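Local structure of glycosyl hydrolase, family 38 (Enterococcus faecalis, 5KBP) at residues 12-17 against 192-197; 202-207 against 250-255; 229-232 against 238-241. The protein is a family 38 glycosyl hydrolase that probably cleaves alpha-linked mannose from carbohydrate substrates. One frame throughout, in Å; residues are numbered along the deposited sequence.

Contact 1: residues 12-17 against 192-197; sequences VSHSHW and NWYSNG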
loop_
_atom_site.group_PDB
_atom_site.type_symbol
_atom_site.label_atom_id
_atom_site.label_comp_id
_atom_site.label_asym_id
_atom_site.label_seq_id
_atom_site.Cartn_x
_atom_site.Cartn_y
_atom_site.Cartn_z
ATOM N N VAL A 12 14.744 16.496 29.663
ATOM C CA VAL A 12 14.379 16.677 28.263
ATOM C C VAL A 12 13.156 15.815 27.985
ATOM O O VAL A 12 13.247 14.581 27.952
ATOM C CB VAL A 12 15.537 16.318 27.322
ATOM C CG1 VAL A 12 15.086 16.394 25.867
ATOM C CG2 VAL A 12 16.724 17.239 27.566
ATOM N N SER A 13 12.009 16.460 27.786
ATOM C CA SER A 13 10.794 15.747 27.421
ATOM C C SER A 13 10.845 15.339 25.953
ATOM O O SER A 13 11.308 16.100 25.097
ATOM C CB SER A 13 9.564 16.613 27.689
ATOM O OG SER A 13 9.431 16.889 29.072
ATOM N N HIS A 14 10.367 14.133 25.668
ATOM C CA HIS A 14 10.436 13.577 24.324
ATOM C C HIS A 14 9.443 12.428 24.226
ATOM O O HIS A 14 8.711 12.127 25.172
ATOM C CB HIS A 14 11.849 13.092 23.998
ATOM C CG HIS A 14 12.181 11.768 24.613
ATOM N ND1 HIS A 14 12.041 10.576 23.934
ATOM C CD2 HIS A 14 12.622 11.446 25.852
ATOM C CE1 HIS A 14 12.393 9.578 24.724
ATOM N NE2 HIS A 14 12.751 10.079 25.894
ATOM N N SER A 15 9.431 11.783 23.063
ATOM C CA SER A 15 8.687 10.539 22.881
ATOM C C SER A 15 9.311 9.807 21.703
ATOM O O SER A 15 9.211 10.274 20.563
ATOM C CB SER A 15 7.206 10.809 22.645
ATOM O OG SER A 15 6.476 9.596 22.598
ATOM N N HIS A 16 9.966 8.681 21.977
ATOM C CA HIS A 16 10.529 7.851 20.917
ATOM C C HIS A 16 9.387 7.199 20.151
ATOM O O HIS A 16 8.736 6.279 20.656
ATOM C CB HIS A 16 11.468 6.803 21.502
ATOM C CG HIS A 16 12.146 5.959 20.468
ATOM N ND1 HIS A 16 11.852 4.625 20.287
ATOM C CD2 HIS A 16 13.098 6.263 19.556
ATOM C CE1 HIS A 16 12.597 4.142 19.308
ATOM N NE2 HIS A 16 13.362 5.115 18.847
ATOM N N TRP A 17 9.138 7.668 18.934
ATOM C CA TRP A 17 7.938 7.300 18.190
ATOM C C TRP A 17 8.304 6.391 17.019
ATOM O O TRP A 17 8.647 6.859 15.932
ATOM C CB TRP A 17 7.198 8.532 17.706
ATOM C CG TRP A 17 5.815 8.202 17.299
ATOM C CD1 TRP A 17 5.374 7.925 16.038
ATOM C CD2 TRP A 17 4.683 8.067 18.162
ATOM N NE1 TRP A 17 4.030 7.644 16.062
ATOM C CE2 TRP A 17 3.583 7.724 17.355
ATOM C CE3 TRP A 17 4.492 8.212 19.541
ATOM C CZ2 TRP A 17 2.311 7.521 17.879
ATOM C CZ3 TRP A 17 3.225 8.013 20.058
ATOM C CH2 TRP A 17 2.152 7.672 19.229
ATOM N N ASN A 192 21.582 5.047 31.141
ATOM C CA ASN A 192 20.390 4.521 31.793
ATOM C C ASN A 192 19.190 4.532 30.852
ATOM O O ASN A 192 18.053 4.731 31.289
ATOM C CB ASN A 192 20.085 5.305 33.068
ATOM C CG ASN A 192 20.964 4.888 34.230
ATOM O OD1 ASN A 192 20.680 3.904 34.913
ATOM N ND2 ASN A 192 22.037 5.635 34.461
ATOM N N TRP A 193 19.443 4.336 29.554
ATOM C CA TRP A 193 18.423 4.292 28.509
ATOM C C TRP A 193 17.741 5.645 28.337
ATOM O O TRP A 193 17.878 6.531 29.187
ATOM C CB TRP A 193 17.396 3.193 28.807
ATOM C CG TRP A 193 16.708 2.650 27.592
ATOM C CD1 TRP A 193 15.363 2.586 27.374
ATOM C CD2 TRP A 193 17.331 2.094 26.425
ATOM N NE1 TRP A 193 15.110 2.022 26.147
ATOM C CE2 TRP A 193 16.300 1.714 25.544
ATOM C CE3 TRP A 193 18.660 1.882 26.041
ATOM C CZ2 TRP A 193 16.555 1.131 24.304
ATOM C CZ3 TRP A 193 18.911 1.306 24.807
ATOM C CH2 TRP A 193 17.864 0.939 23.954
ATOM N N TYR A 194 17.013 5.824 27.232
ATOM C CA TYR A 194 16.310 7.075 26.976
ATOM C C TYR A 194 14.983 7.173 27.722
ATOM O O TYR A 194 14.096 7.924 27.298
ATOM C CB TYR A 194 16.086 7.266 25.471
ATOM C CG TYR A 194 15.410 6.108 24.764
ATOM C CD1 TYR A 194 14.038 5.905 24.867
ATOM C CD2 TYR A 194 16.141 5.234 23.969
ATOM C CE1 TYR A 194 13.418 4.853 24.214
ATOM C CE2 TYR A 194 15.529 4.184 23.311
ATOM C CZ TYR A 194 14.168 3.997 23.438
ATOM O OH TYR A 194 13.560 2.949 22.783
ATOM N N SER A 195 14.830 6.440 28.827
ATOM C CA SER A 195 13.595 6.443 29.596
ATOM C C SER A 195 13.832 6.613 31.091
ATOM O O SER A 195 12.914 6.363 31.881
ATOM C CB SER A 195 12.808 5.152 29.347
ATOM O OG SER A 195 13.595 4.013 29.648
ATOM N N ASN A 196 15.032 7.030 31.501
ATOM C CA ASN A 196 15.330 7.132 32.927
ATOM C C ASN A 196 14.473 8.192 33.608
ATOM O O ASN A 196 14.177 8.075 34.802
ATOM C CB ASN A 196 16.814 7.434 33.136
ATOM C CG ASN A 196 17.228 8.762 32.534
ATOM O OD1 ASN A 196 16.730 9.163 31.483
ATOM N ND2 ASN A 196 18.143 9.455 33.203
ATOM N N GLY A 197 14.062 9.222 32.873
ATOM C CA GLY A 197 13.251 10.276 33.450
ATOM C C GLY A 197 11.789 10.204 33.064
ATOM O O GLY A 197 11.085 11.218 33.094
#
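His14 and His16 both turn toward Tyr194, but they meet different parts of it. The NE2-H of His14 gives a hydrogen bond of 2.9 Å to the backbone O of Tyr194; the acceptor lies in the imidazole plane, at its edge, and the C=O...N angle of 162° puts the donor nearly in line with the C=O, though the bond is bent at the hydrogen. His16 instead offers a ring face. Tyr194 CZ stands 3.9 Å above that face, displaced toward the rim, while His16 CB is 3.9 Å from Tyr194 CE1. The two rings are tilted by 39°, neither stacked nor edge-to-face. With CG anti to the backbone N (chi1 -177°), the His16 side chain reaches across to the phenol. Asp234 holds both polar ends: one carboxylate oxygen is hydrogen-bonded to His16 ND1, the other to Tyr194 OH. The His-Ser-His-Trp segment follows strand 7-13, central in the parallel sheet, and is joined to the loop before helix 204-219. His14 suits its site by the in-plane N-H, His16 by a face for the phenol and ND1 for Asp234. The bond to a carbonyl requires a hydrogen on His14 NE2, and one carboxylate ties two buried rings together, probably restraining the imidazole.

Contact 2: residues 202-207 against 250-255; sequences SEKEAA and NELFPE
Leu252 meets Lys204 and Ala207 because its CG stands anti to its own carbonyl carbon (chi1 -65°) and the branch beyond it is extended (chi2 -166°), which sends CD1 into the first turn of the helix beginning at Lys204. The side chain of Lys204 starts anti to its backbone N (chi1 179°), which lays its CG alongside the same methyl. CD1 touches three things: Lys204 O at 3.7 Å, Lys204 CG at 4.1 Å and Ala207 CB at 4.1 Å. A branched apolar residue fits here, since a single methyl can rest against a helical turn without asking for a polar partner, and the small alanine lets it come close to the backbone. Lys204 contributes its aliphatic part to the contact, while its NZ bends back to a long, weak salt bridge with Glu205 OE1. The turn itself is closed by the bond from Ala207 N to Glu203 O (2.8 Å), Glu203 being the N-cap residue. Phe253, the first residue to leave the helical path, brings CE2 edge-on to within 4.2 Å of Ala207 O, a loose approach. Calcium has been seen at Phe253 and Tyr256 in this protein, although none is bound to this chain. The contact joins the start of helix 204-219 to the end of helix 242-252: Leu252 also packs on Ile208, Phe253 on Lys212 and Ala207 on Leu248. Helix 242-252 itself links strand 226-231 to strand 256-260 in a beta-alpha-beta crossover that bypasses strand 7-13 between them.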
loop_
_atom_site.group_PDB
_atom_site.type_symbol
_atom_site.label_atom_id
_atom_site.label_comp_id
_atom_site.label_asym_id
_atom_site.label_seq_id
_atom_site.Cartn_x
_atom_site.Cartn_y
_atom_site.Cartn_z
ATOM N N SER A 202 4.708 13.775 40.549
ATOM C CA SER A 202 4.338 15.098 41.028
ATOM C C SER A 202 3.753 15.057 42.437
ATOM O O SER A 202 3.028 15.977 42.830
ATOM C CB SER A 202 3.352 15.757 40.063
ATOM O OG SER A 202 2.154 15.008 39.966
ATOM N N GLU A 203 4.043 14.003 43.195
ATOM C CA GLU A 203 3.638 13.888 44.586
ATOM C C GLU A 203 4.872 13.684 45.453
ATOM O O GLU A 203 5.855 13.073 45.025
ATOM C CB GLU A 203 2.647 12.737 44.789
ATOM C CG GLU A 203 1.305 12.949 44.102
ATOM C CD GLU A 203 0.648 14.260 44.496
ATOM O OE1 GLU A 203 0.266 15.034 43.593
ATOM O OE2 GLU A 203 0.517 14.519 45.711
ATOM N N LYS A 204 4.804 14.198 46.683
ATOM C CA LYS A 204 5.990 14.312 47.529
ATOM C C LYS A 204 6.639 12.955 47.776
ATOM O O LYS A 204 7.823 12.758 47.481
ATOM C CB LYS A 204 5.618 14.977 48.856
ATOM C CG LYS A 204 6.781 15.112 49.825
ATOM C CD LYS A 204 6.351 15.814 51.102
ATOM C CE LYS A 204 7.532 16.050 52.027
ATOM N NZ LYS A 204 8.208 14.777 52.400
ATOM N N GLU A 205 5.878 12.006 48.326
ATOM C CA GLU A 205 6.458 10.725 48.721
ATOM C C GLU A 205 6.996 9.962 47.518
ATOM O O GLU A 205 8.103 9.412 47.562
ATOM C CB GLU A 205 5.422 9.887 49.469
ATOM C CG GLU A 205 5.031 10.443 50.826
ATOM C CD GLU A 205 6.232 10.711 51.710
ATOM O OE1 GLU A 205 6.435 11.881 52.099
ATOM O OE2 GLU A 205 6.977 9.756 52.010
ATOM N N ALA A 206 6.224 9.915 46.431
ATOM C CA ALA A 206 6.674 9.206 45.238
ATOM C C ALA A 206 7.894 9.873 44.615
ATOM O O ALA A 206 8.764 9.190 44.062
ATOM C CB ALA A 206 5.540 9.116 44.220
ATOM N N ALA A 207 7.980 11.203 44.699
ATOM C CA ALA A 207 9.105 11.911 44.093
ATOM C C ALA A 207 10.410 11.616 44.821
ATOM O O ALA A 207 11.469 11.528 44.189
ATOM C CB ALA A 207 8.836 13.414 44.075
ATOM N N ASN A 250 12.757 20.595 42.631
ATOM C CA ASN A 250 13.584 21.689 43.129
ATOM C C ASN A 250 13.255 22.021 44.577
ATOM O O ASN A 250 14.134 22.449 45.334
ATOM C CB ASN A 250 13.407 22.929 42.251
ATOM C CG ASN A 250 14.093 22.796 40.906
ATOM O OD1 ASN A 250 15.258 22.407 40.826
ATOM N ND2 ASN A 250 13.372 23.119 39.839
ATOM N N GLU A 251 11.998 21.824 44.980
ATOM C CA GLU A 251 11.602 22.106 46.354
ATOM C C GLU A 251 12.123 21.040 47.312
ATOM O O GLU A 251 12.519 21.352 48.441
ATOM C CB GLU A 251 10.078 22.208 46.435
ATOM C CG GLU A 251 9.506 22.169 47.839
ATOM C CD GLU A 251 8.008 21.944 47.840
ATOM O OE1 GLU A 251 7.416 21.880 46.742
ATOM O OE2 GLU A 251 7.420 21.827 48.936
ATOM N N LEU A 252 12.148 19.779 46.873
ATOM C CA LEU A 252 12.496 18.686 47.775
ATOM C C LEU A 252 14.003 18.489 47.896
ATOM O O LEU A 252 14.498 18.156 48.978
ATOM C CB LEU A 252 11.832 17.389 47.311
ATOM C CG LEU A 252 10.303 17.360 47.351
ATOM C CD1 LEU A 252 9.780 15.939 47.197
ATOM C CD2 LEU A 252 9.789 17.994 48.634
ATOM N N PHE A 253 14.753 18.680 46.811
ATOM C CA PHE A 253 16.178 18.363 46.818
ATOM C C PHE A 253 17.017 19.625 46.671
ATOM O O PHE A 253 17.215 20.115 45.548
ATOM C CB PHE A 253 16.505 17.361 45.708
ATOM C CG PHE A 253 15.863 16.018 45.912
ATOM C CD1 PHE A 253 16.504 15.036 46.651
ATOM C CD2 PHE A 253 14.612 15.743 45.385
ATOM C CE1 PHE A 253 15.914 13.803 46.850
ATOM C CE2 PHE A 253 14.016 14.512 45.580
ATOM C CZ PHE A 253 14.670 13.540 46.312
ATOM N N PRO A 254 17.542 20.180 47.766
ATOM C CA PRO A 254 18.279 21.450 47.671
ATOM C C PRO A 254 19.646 21.323 47.023
ATOM O O PRO A 254 20.169 22.330 46.529
ATOM C CB PRO A 254 18.403 21.899 49.136
ATOM C CG PRO A 254 17.425 21.043 49.903
ATOM C CD PRO A 254 17.361 19.752 49.161
ATOM N N GLU A 255 20.245 20.134 47.015
ATOM C CA GLU A 255 21.567 19.949 46.429
ATOM C C GLU A 255 21.535 19.824 44.912
ATOM O O GLU A 255 22.597 19.667 44.298
ATOM C CB GLU A 255 22.242 18.715 47.034
#

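Contact 3: residues 229-232 against 238-241; sequences MMNG and VQRD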
loop_
_atom_site.group_PDB
_atom_site.type_symbol
_atom_site.label_atom_id
_atom_site.label_comp_id
_atom_site.label_asym_id
_atom_site.label_seq_id
_atom_site.Cartn_x
_atom_site.Cartn_y
_atom_site.Cartn_z
ATOM N N MET A 229 18.211 13.682 32.196
ATOM C CA MET A 229 17.035 12.862 32.466
ATOM C C MET A 229 16.139 12.895 31.235
ATOM O O MET A 229 15.630 13.959 30.864
ATOM C CB MET A 229 16.277 13.362 33.696
ATOM C CG MET A 229 17.085 13.365 34.983
ATOM S SD MET A 229 17.634 11.727 35.490
ATOM C CE MET A 229 16.067 10.872 35.628
ATOM N N MET A 230 15.952 11.740 30.606
ATOM C CA MET A 230 15.145 11.635 29.394
ATOM C C MET A 230 13.696 11.372 29.789
ATOM O O MET A 230 13.345 10.261 30.199
ATOM C CB MET A 230 15.689 10.539 28.484
ATOM C CG MET A 230 17.082 10.836 27.949
ATOM S SD MET A 230 17.135 12.351 26.969
ATOM C CE MET A 230 16.009 11.922 25.645
ATOM N N ASN A 231 12.853 12.396 29.654
ATOM C CA ASN A 231 11.463 12.343 30.106
ATOM C C ASN A 231 10.586 11.833 28.962
ATOM O O ASN A 231 9.914 12.590 28.256
ATOM C CB ASN A 231 11.026 13.713 30.610
ATOM C CG ASN A 231 9.552 13.775 30.947
ATOM O OD1 ASN A 231 8.814 14.582 30.385
ATOM N ND2 ASN A 231 9.113 12.920 31.862
ATOM N N GLY A 232 10.600 10.518 28.785
ATOM C CA GLY A 232 9.812 9.894 27.742
ATOM C C GLY A 232 10.261 8.469 27.508
ATOM O O GLY A 232 11.200 7.974 28.139
ATOM N N VAL A 238 2.972 12.808 26.193
ATOM C CA VAL A 238 3.739 13.844 26.871
ATOM C C VAL A 238 3.173 14.053 28.270
ATOM O O VAL A 238 1.951 14.114 28.465
ATOM C CB VAL A 238 3.740 15.144 26.050
ATOM C CG1 VAL A 238 2.320 15.663 25.833
ATOM C CG2 VAL A 238 4.618 16.195 26.716
ATOM N N GLN A 239 4.061 14.133 29.258
ATOM C CA GLN A 239 3.648 14.263 30.651
ATOM C C GLN A 239 3.041 15.642 30.872
ATOM O O GLN A 239 3.752 16.652 30.869
ATOM C CB GLN A 239 4.841 14.028 31.574
ATOM C CG GLN A 239 4.512 14.127 33.051
ATOM C CD GLN A 239 5.693 13.778 33.932
ATOM O OE1 GLN A 239 6.638 13.122 33.491
ATOM N NE2 GLN A 239 5.648 14.217 35.183
ATOM N N ARG A 240 1.720 15.685 31.068
ATOM C CA ARG A 240 1.018 16.961 31.155
ATOM C C ARG A 240 1.411 17.752 32.398
ATOM O O ARG A 240 1.370 18.986 32.378
ATOM C CB ARG A 240 -0.492 16.724 31.127
ATOM C CG ARG A 240 -1.054 16.530 29.727
ATOM C CD ARG A 240 -2.423 15.871 29.755
ATOM N NE ARG A 240 -3.194 16.173 28.552
ATOM C CZ ARG A 240 -4.262 15.489 28.154
ATOM N NH1 ARG A 240 -4.686 14.448 28.857
ATOM N NH2 ARG A 240 -4.901 15.842 27.047
ATOM N N ASP A 241 1.789 17.071 33.480
ATOM C CA ASP A 241 2.166 17.728 34.726
ATOM C C ASP A 241 3.679 17.789 34.913
ATOM O O ASP A 241 4.164 17.781 36.050
ATOM C CB ASP A 241 1.512 17.024 35.915
ATOM C CG ASP A 241 1.904 15.563 36.014
ATOM O OD1 ASP A 241 2.070 14.920 34.958
ATOM O OD2 ASP A 241 2.050 15.059 37.147
#
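An inverse gamma turn centred on Asn231 ends strand 226-231 of the parallel sheet, and the side chain of Asn231 is hydrogen-bonded to Gln239 in the loop that leads from that strand to helix 242-252. The contact thus lies within the strand-to-helix connection of a beta-alpha unit, joining the end of the strand to the residues just before the helix. The turn is marked by a weak bond from Gly232 N to Met230 O (3.1 Å), and Gly232, with its positive phi, adopts a backbone shape that glycine reaches easily. Asn231 has CG anti to its backbone N (chi1 173°), a torsion that carries the amide out toward the loop. There Asn231 ND2 donates to Gln239 OE1 at 3.0 Å. The two amide planes are turned 63° from each other, and the donor lies tilted by 28° from the carbonyl plane of Gln239, so the bond is a crossing of two amides and not a flat pairing. An asparagine is apt because its amide has both a donor and an acceptor: OD1 accepts from Ser13 OG, while ND2 also bonds to Gly197 O. The buried group is in this way gripped from several directions, which probably settles which end of the amide is O and which is N. Gln239 reaches it through an extended side chain, whose extra methylene spans the gap that separates the two backbones. Nearby, Val238 packs its apolar branches on helix 25-45. Gln239 OE1 is itself held twice, by Asn231 ND2 and by the backbone N of Ile200.

How the contacts relate
Contacts 1 and 3 are neighbours, their centres 8 Å apart, because strands 7-13 and 226-231 lie side by side: Val12 O is 2.8 Å from Asn231 N. Contact 2 lies farther out, its centre 16 Å from contact 3 and 20 Å from contact 1. It touches contact 3 through Ser202 OG and Asp241 OD2, 2.8 Å apart, and contact 3 is nested in the chain loop that contact 2 closes. The calcium position seen at Phe253 and Tyr256 in this protein belongs to contact 2 alone, through Phe253, whereas contacts 1 and 3 lie where loops follow two neighbouring parallel strands.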